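Local coordinates for protein phenylalanine--tRNA ligase beta subunit (Pyrococcus horikoshii, PDB 2CXI) that forms, with the alpha subunit, the synthetase that uses ATP to charge tRNA(Phe) with phenylalanine, this N-terminal piece including the amino acid-editing domain, at residues 162-167 with 173-178; 200-205 with 209-214. All coordinates share one frame; numbering follows the deposited sequence.

Interactions 1 and 2 are two beta hairpins that follow one another along the chain, both within the B3/4 domain, with centres about 11 Å apart. The small two-stranded sheet of 162-167 with 173-178 lies against one face of the bulged hairpin 200-205 with 209-214, which belongs to the large mixed sheet. Phe-165 and Leu-176 make the join: Phe-165 CG is 3.6 Å from Val-209 CG1, and Leu-176 CG is 3.7 Å from the selenium of Met-212. Leu-176 CD1 also comes within 4.1 Å of Leu-201 CD1. Both contacts lie away from the acidic residues predicted to bind magnesium with the alpha subunit.

Interaction 1: residues 162-167 with 173-178; sequences TEKFAP and EMTLEE
Phe-165 and Met-174 form the hydrogen-bonded antiparallel pair of a short beta hairpin. Met-174 N gives a nearly straight bond to Phe-165 O (3.0 Å); Phe-165 N returns a longer one to Met-174 O (3.2 Å). Next along, Lys-164 faces Thr-175 as a non-hydrogen-bonded pair, Lys-164 CG lying 4.2 Å from Thr-175 CG2. Glu-163 O then receives Leu-176 N at 2.9 Å, which ties the first residue of helix 176-182 to the residue just before strand 164-165. Leu-176 CD1 meets the edge of the Phe-165 ring in its plane, 3.8 Å from CD1 of that ring. Strand alternation puts Phe-165 on the face it shares with Met-174, and chi1 of 76°, with CG between backbone N and carbonyl carbon, turns the ring edge to Leu-176 CD1. Phe-165 and Leu-176 both pack on the neighbouring hairpin of strands 199-204 and 209-212.

Thr-175 is the N-cap of the helix: its OG1 accepts from Glu-178 N, while Glu-178 OE1 takes Thr-175 N at 3.0 Å, completing a capping box. At the hairpin's other end Glu-173 OE2 accepts from two waters, one also donating to Lys-164 O and the other accepting from Ala-166 N. The chemistry is thus divided: apolar side chains dock the hairpin, Glu-173 serves the strand backbone through water, and Thr-175 and Glu-178 serve the helix start directly, where a carboxylate would probably be favoured by the helix dipole.

Interaction 2: residues 200-205 with 209-214; sequences PLLIDS and VLSMPP
Leu-202 N donates an almost straight hydrogen bond to Ser-211 O (2.9 Å, 172° at the hydrogen) in an antiparallel beta hairpin. Across from Leu-202 stand two residues, Leu-210 and Ser-211, a classic beta bulge that shifts the register by one residue before the Ile-203 and Val-209 pair. Both amides turn to one acceptor: Leu-210 N reaches Leu-202 O at 2.8 Å but at a bent angle, and Ser-211 N at 3.4 Å, each bond weak. The bulge brings Leu-210 beside Leu-202, where their CD2 methyls touch at 3.8 Å; this pair, with Ser-211, packs on Phe-145 of strand 140-146. Small Ser-211 suits the tight spot, its OG lying against Leu-202 CB.

The other face carries Leu-201, Ile-203 and Val-209. With its CG1 anti to the backbone N (chi1 174°), branched Val-209 splits its methyls: CG1 meets Leu-201 CD1, and CG2 meets Ile-203 CD1. Near the turn, Asp-204 OD1 accepts from the backbone N of Glu-206 and Asn-208, and OD2 from Lys-151 N. Proline closes the far end, and Pro-200 CG rests 3.3 Å from Pro-213 O, a buried carbonyl without a hydrogen-bond partner in the model.

Interaction 1: residues 162-167 with 173-178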
loop_
_atom_site.group_PDB
_atom_site.type_symbol
_atom_site.label_atom_id
_atom_site.label_comp_id
_atom_site.label_asym_id
_atom_site.label_seq_id
_atom_site.Cartn_x
_atom_site.Cartn_y
_atom_site.Cartn_z
ATOM N N THR A 162 -26.110 12.933 6.461
ATOM C CA THR A 162 -26.815 11.648 6.392
ATOM C C THR A 162 -25.923 10.440 6.671
ATOM O O THR A 162 -26.436 9.327 6.784
ATOM C CB THR A 162 -27.475 11.463 5.010
ATOM O OG1 THR A 162 -26.478 11.640 4.001
ATOM C CG2 THR A 162 -28.509 12.550 4.734
ATOM N N GLU A 163 -24.600 10.646 6.795
ATOM C CA GLU A 163 -23.725 9.567 7.318
ATOM C C GLU A 163 -24.238 9.045 8.661
ATOM O O GLU A 163 -24.854 9.780 9.432
ATOM C CB GLU A 163 -22.263 10.021 7.490
ATOM C CG GLU A 163 -21.487 10.342 6.224
ATOM C CD GLU A 163 -21.437 9.205 5.209
ATOM O OE1 GLU A 163 -21.350 8.022 5.612
ATOM O OE2 GLU A 163 -21.469 9.502 3.984
ATOM N N LYS A 164 -23.953 7.772 8.945
ATOM C CA LYS A 164 -24.464 7.121 10.145
ATOM C C LYS A 164 -23.359 6.480 10.969
ATOM O O LYS A 164 -22.374 5.987 10.426
ATOM C CB LYS A 164 -25.463 6.000 9.775
ATOM C CG LYS A 164 -26.727 6.451 9.069
ATOM C CD LYS A 164 -27.779 5.296 9.183
ATOM C CE LYS A 164 -28.716 5.252 7.983
ATOM N NZ LYS A 164 -29.309 3.870 7.826
ATOM N N PHE A 165 -23.569 6.448 12.286
ATOM C CA PHE A 165 -22.830 5.568 13.203
ATOM C C PHE A 165 -23.615 5.530 14.515
ATOM O O PHE A 165 -24.517 6.343 14.714
ATOM C CB PHE A 165 -21.364 6.044 13.394
ATOM C CG PHE A 165 -21.191 7.277 14.310
ATOM C CD1 PHE A 165 -21.398 8.575 13.820
ATOM C CD2 PHE A 165 -20.717 7.119 15.626
ATOM C CE1 PHE A 165 -21.206 9.720 14.645
ATOM C CE2 PHE A 165 -20.548 8.226 16.480
ATOM C CZ PHE A 165 -20.781 9.556 15.976
ATOM N N ALA A 166 -23.273 4.589 15.394
ATOM C CA ALA A 166 -23.932 4.435 16.689
ATOM C C ALA A 166 -23.130 5.236 17.693
ATOM O O ALA A 166 -21.980 4.853 18.002
ATOM C CB ALA A 166 -23.961 2.946 17.115
ATOM N N PRO A 167 -23.703 6.334 18.195
ATOM C CA PRO A 167 -22.979 7.156 19.181
ATOM C C PRO A 167 -22.965 6.443 20.535
ATOM O O PRO A 167 -23.781 5.539 20.774
ATOM C CB PRO A 167 -23.768 8.476 19.202
ATOM C CG PRO A 167 -25.231 8.039 18.887
ATOM C CD PRO A 167 -25.068 6.853 17.918
ATOM N N GLU A 173 -27.107 2.505 14.766
ATOM C CA GLU A 173 -26.657 3.678 14.027
ATOM C C GLU A 173 -27.770 4.700 13.811
ATOM O O GLU A 173 -28.953 4.334 13.674
ATOM C CB GLU A 173 -26.110 3.250 12.664
ATOM C CG GLU A 173 -24.881 2.385 12.811
ATOM C CD GLU A 173 -24.117 2.208 11.526
ATOM O OE1 GLU A 173 -24.775 2.249 10.442
ATOM O OE2 GLU A 173 -22.861 2.037 11.621
HETATM N N MSE A 174 -27.379 5.975 13.796
HETATM C CA MSE A 174 -28.272 7.088 13.491
HETATM C C MSE A 174 -27.529 8.038 12.573
HETATM O O MSE A 174 -26.297 8.080 12.609
HETATM C CB MSE A 174 -28.586 7.861 14.759
HETATM C CG MSE A 174 -29.457 7.140 15.734
HETATM SE SE MSE A 174 -29.497 8.265 17.363
HETATM C CE MSE A 174 -31.077 7.364 18.211
ATOM N N THR A 175 -28.251 8.835 11.783
ATOM C CA THR A 175 -27.587 9.862 10.990
ATOM C C THR A 175 -26.947 10.901 11.914
ATOM O O THR A 175 -27.348 11.078 13.085
ATOM C CB THR A 175 -28.543 10.599 10.011
ATOM O OG1 THR A 175 -29.426 11.424 10.760
ATOM C CG2 THR A 175 -29.450 9.642 9.256
ATOM N N LEU A 176 -25.966 11.595 11.381
ATOM C CA LEU A 176 -25.313 12.664 12.106
ATOM C C LEU A 176 -26.331 13.688 12.577
ATOM O O LEU A 176 -26.283 14.142 13.700
ATOM C CB LEU A 176 -24.253 13.325 11.215
ATOM C CG LEU A 176 -22.860 12.720 11.163
ATOM C CD1 LEU A 176 -22.749 11.213 11.480
ATOM C CD2 LEU A 176 -22.107 13.149 9.948
ATOM N N GLU A 177 -27.250 14.032 11.686
ATOM C CA GLU A 177 -28.392 14.864 11.999
ATOM C C GLU A 177 -29.194 14.391 13.220
ATOM O O GLU A 177 -29.440 15.167 14.145
ATOM C CB GLU A 177 -29.284 14.953 10.751
ATOM C CG GLU A 177 -29.013 16.194 9.953
ATOM C CD GLU A 177 -29.193 17.420 10.825
ATOM O OE1 GLU A 177 -28.216 18.182 11.002
ATOM O OE2 GLU A 177 -30.305 17.577 11.381
ATOM N N GLU A 178 -29.557 13.107 13.233
ATOM C CA GLU A 178 -30.307 12.510 14.334
ATOM C C GLU A 178 -29.521 12.535 15.633
ATOM O O GLU A 178 -30.107 12.696 16.704
ATOM C CB GLU A 178 -30.707 11.067 14.019
ATOM C CG GLU A 178 -31.629 10.960 12.817
ATOM C CD GLU A 178 -32.019 9.530 12.474
ATOM O OE1 GLU A 178 -31.154 8.612 12.474
ATOM O OE2 GLU A 178 -33.217 9.340 12.159
HETATM O O HOH W 1 -20.871 3.682 10.669
HETATM O O HOH W 2 -21.703 2.442 14.332
#

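Interaction 2: residues 200-205 with 209-214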
loop_
_atom_site.group_PDB
_atom_site.type_symbol
_atom_site.label_atom_id
_atom_site.label_comp_id
_atom_site.label_asym_id
_atom_site.label_seq_id
_atom_site.Cartn_x
_atom_site.Cartn_y
_atom_site.Cartn_z
ATOM N N PRO A 200 -17.818 17.394 11.129
ATOM C CA PRO A 200 -16.516 16.720 11.226
ATOM C C PRO A 200 -16.739 15.267 11.650
ATOM O O PRO A 200 -17.568 14.990 12.529
ATOM C CB PRO A 200 -15.777 17.499 12.346
ATOM C CG PRO A 200 -16.603 18.772 12.579
ATOM C CD PRO A 200 -18.007 18.407 12.197
ATOM N N LEU A 201 -16.016 14.361 11.017
ATOM C CA LEU A 201 -16.078 12.963 11.379
ATOM C C LEU A 201 -14.642 12.404 11.428
ATOM O O LEU A 201 -13.826 12.688 10.556
ATOM C CB LEU A 201 -16.933 12.202 10.350
ATOM C CG LEU A 201 -17.736 11.015 10.858
ATOM C CD1 LEU A 201 -18.727 11.486 11.936
ATOM C CD2 LEU A 201 -18.494 10.377 9.670
ATOM N N LEU A 202 -14.357 11.628 12.461
ATOM C CA LEU A 202 -13.074 10.920 12.584
ATOM C C LEU A 202 -13.328 9.431 12.292
ATOM O O LEU A 202 -14.065 8.790 13.016
ATOM C CB LEU A 202 -12.537 11.085 14.017
ATOM C CG LEU A 202 -11.102 10.603 14.300
ATOM C CD1 LEU A 202 -9.991 11.267 13.352
ATOM C CD2 LEU A 202 -10.786 10.740 15.819
ATOM N N ILE A 203 -12.729 8.909 11.227
ATOM C CA ILE A 203 -13.126 7.613 10.666
ATOM C C ILE A 203 -11.897 6.823 10.233
ATOM O O ILE A 203 -10.871 7.425 9.799
ATOM C CB ILE A 203 -14.155 7.832 9.489
ATOM C CG1 ILE A 203 -14.673 6.485 8.953
ATOM C CG2 ILE A 203 -13.566 8.549 8.330
ATOM C CD1 ILE A 203 -16.010 6.615 8.172
ATOM N N ASP A 204 -11.934 5.502 10.384
ATOM C CA ASP A 204 -10.741 4.761 10.057
ATOM C C ASP A 204 -10.843 4.225 8.622
ATOM O O ASP A 204 -11.816 4.524 7.899
ATOM C CB ASP A 204 -10.362 3.693 11.101
ATOM C CG ASP A 204 -11.226 2.408 11.027
ATOM O OD1 ASP A 204 -12.088 2.270 10.130
ATOM O OD2 ASP A 204 -11.079 1.482 11.856
ATOM N N SER A 205 -9.820 3.480 8.222
ATOM C CA SER A 205 -9.677 3.053 6.804
ATOM C C SER A 205 -10.668 2.029 6.308
ATOM O O SER A 205 -10.797 1.825 5.095
ATOM C CB SER A 205 -8.279 2.548 6.581
ATOM O OG SER A 205 -7.529 3.717 6.435
ATOM N N VAL A 209 -16.383 4.633 12.284
ATOM C CA VAL A 209 -16.360 5.991 12.839
ATOM C C VAL A 209 -15.935 5.922 14.286
ATOM O O VAL A 209 -16.632 5.319 15.150
ATOM C CB VAL A 209 -17.750 6.675 12.724
ATOM C CG1 VAL A 209 -17.753 8.049 13.438
ATOM C CG2 VAL A 209 -18.172 6.804 11.269
ATOM N N LEU A 210 -14.795 6.558 14.539
ATOM C CA LEU A 210 -14.298 6.806 15.886
ATOM C C LEU A 210 -15.170 7.786 16.663
ATOM O O LEU A 210 -15.545 7.498 17.800
ATOM C CB LEU A 210 -12.846 7.328 15.824
ATOM C CG LEU A 210 -11.751 6.282 15.684
ATOM C CD1 LEU A 210 -11.769 5.711 14.230
ATOM C CD2 LEU A 210 -10.410 6.978 16.002
ATOM N N SER A 211 -15.480 8.936 16.056
ATOM C CA SER A 211 -16.204 9.991 16.749
ATOM C C SER A 211 -16.701 11.032 15.753
ATOM O O SER A 211 -16.293 11.035 14.577
ATOM C CB SER A 211 -15.258 10.657 17.775
ATOM O OG SER A 211 -14.264 11.440 17.089
HETATM N N MSE A 212 -17.589 11.913 16.217
HETATM C CA MSE A 212 -17.873 13.132 15.497
HETATM C C MSE A 212 -17.415 14.324 16.340
HETATM O O MSE A 212 -18.174 14.770 17.217
HETATM C CB MSE A 212 -19.391 13.217 15.219
HETATM C CG MSE A 212 -19.831 14.561 14.693
HETATM SE SE MSE A 212 -21.744 14.588 14.106
HETATM C CE MSE A 212 -22.562 13.943 15.632
ATOM N N PRO A 213 -16.170 14.825 16.162
ATOM C CA PRO A 213 -15.743 16.010 16.942
ATOM C C PRO A 213 -16.643 17.235 16.657
ATOM O O PRO A 213 -17.104 17.413 15.512
ATOM C CB PRO A 213 -14.315 16.258 16.463
ATOM C CG PRO A 213 -13.833 14.891 15.974
ATOM C CD PRO A 213 -15.095 14.315 15.297
ATOM N N PRO A 214 -16.922 18.071 17.653
ATOM C CA PRO A 214 -16.532 17.894 19.053
ATOM C C PRO A 214 -17.697 17.396 19.904
ATOM O O PRO A 214 -17.866 17.842 21.057
ATOM C CB PRO A 214 -16.216 19.347 19.470
ATOM C CG PRO A 214 -17.285 20.167 18.720
ATOM C CD PRO A 214 -17.575 19.378 17.432
#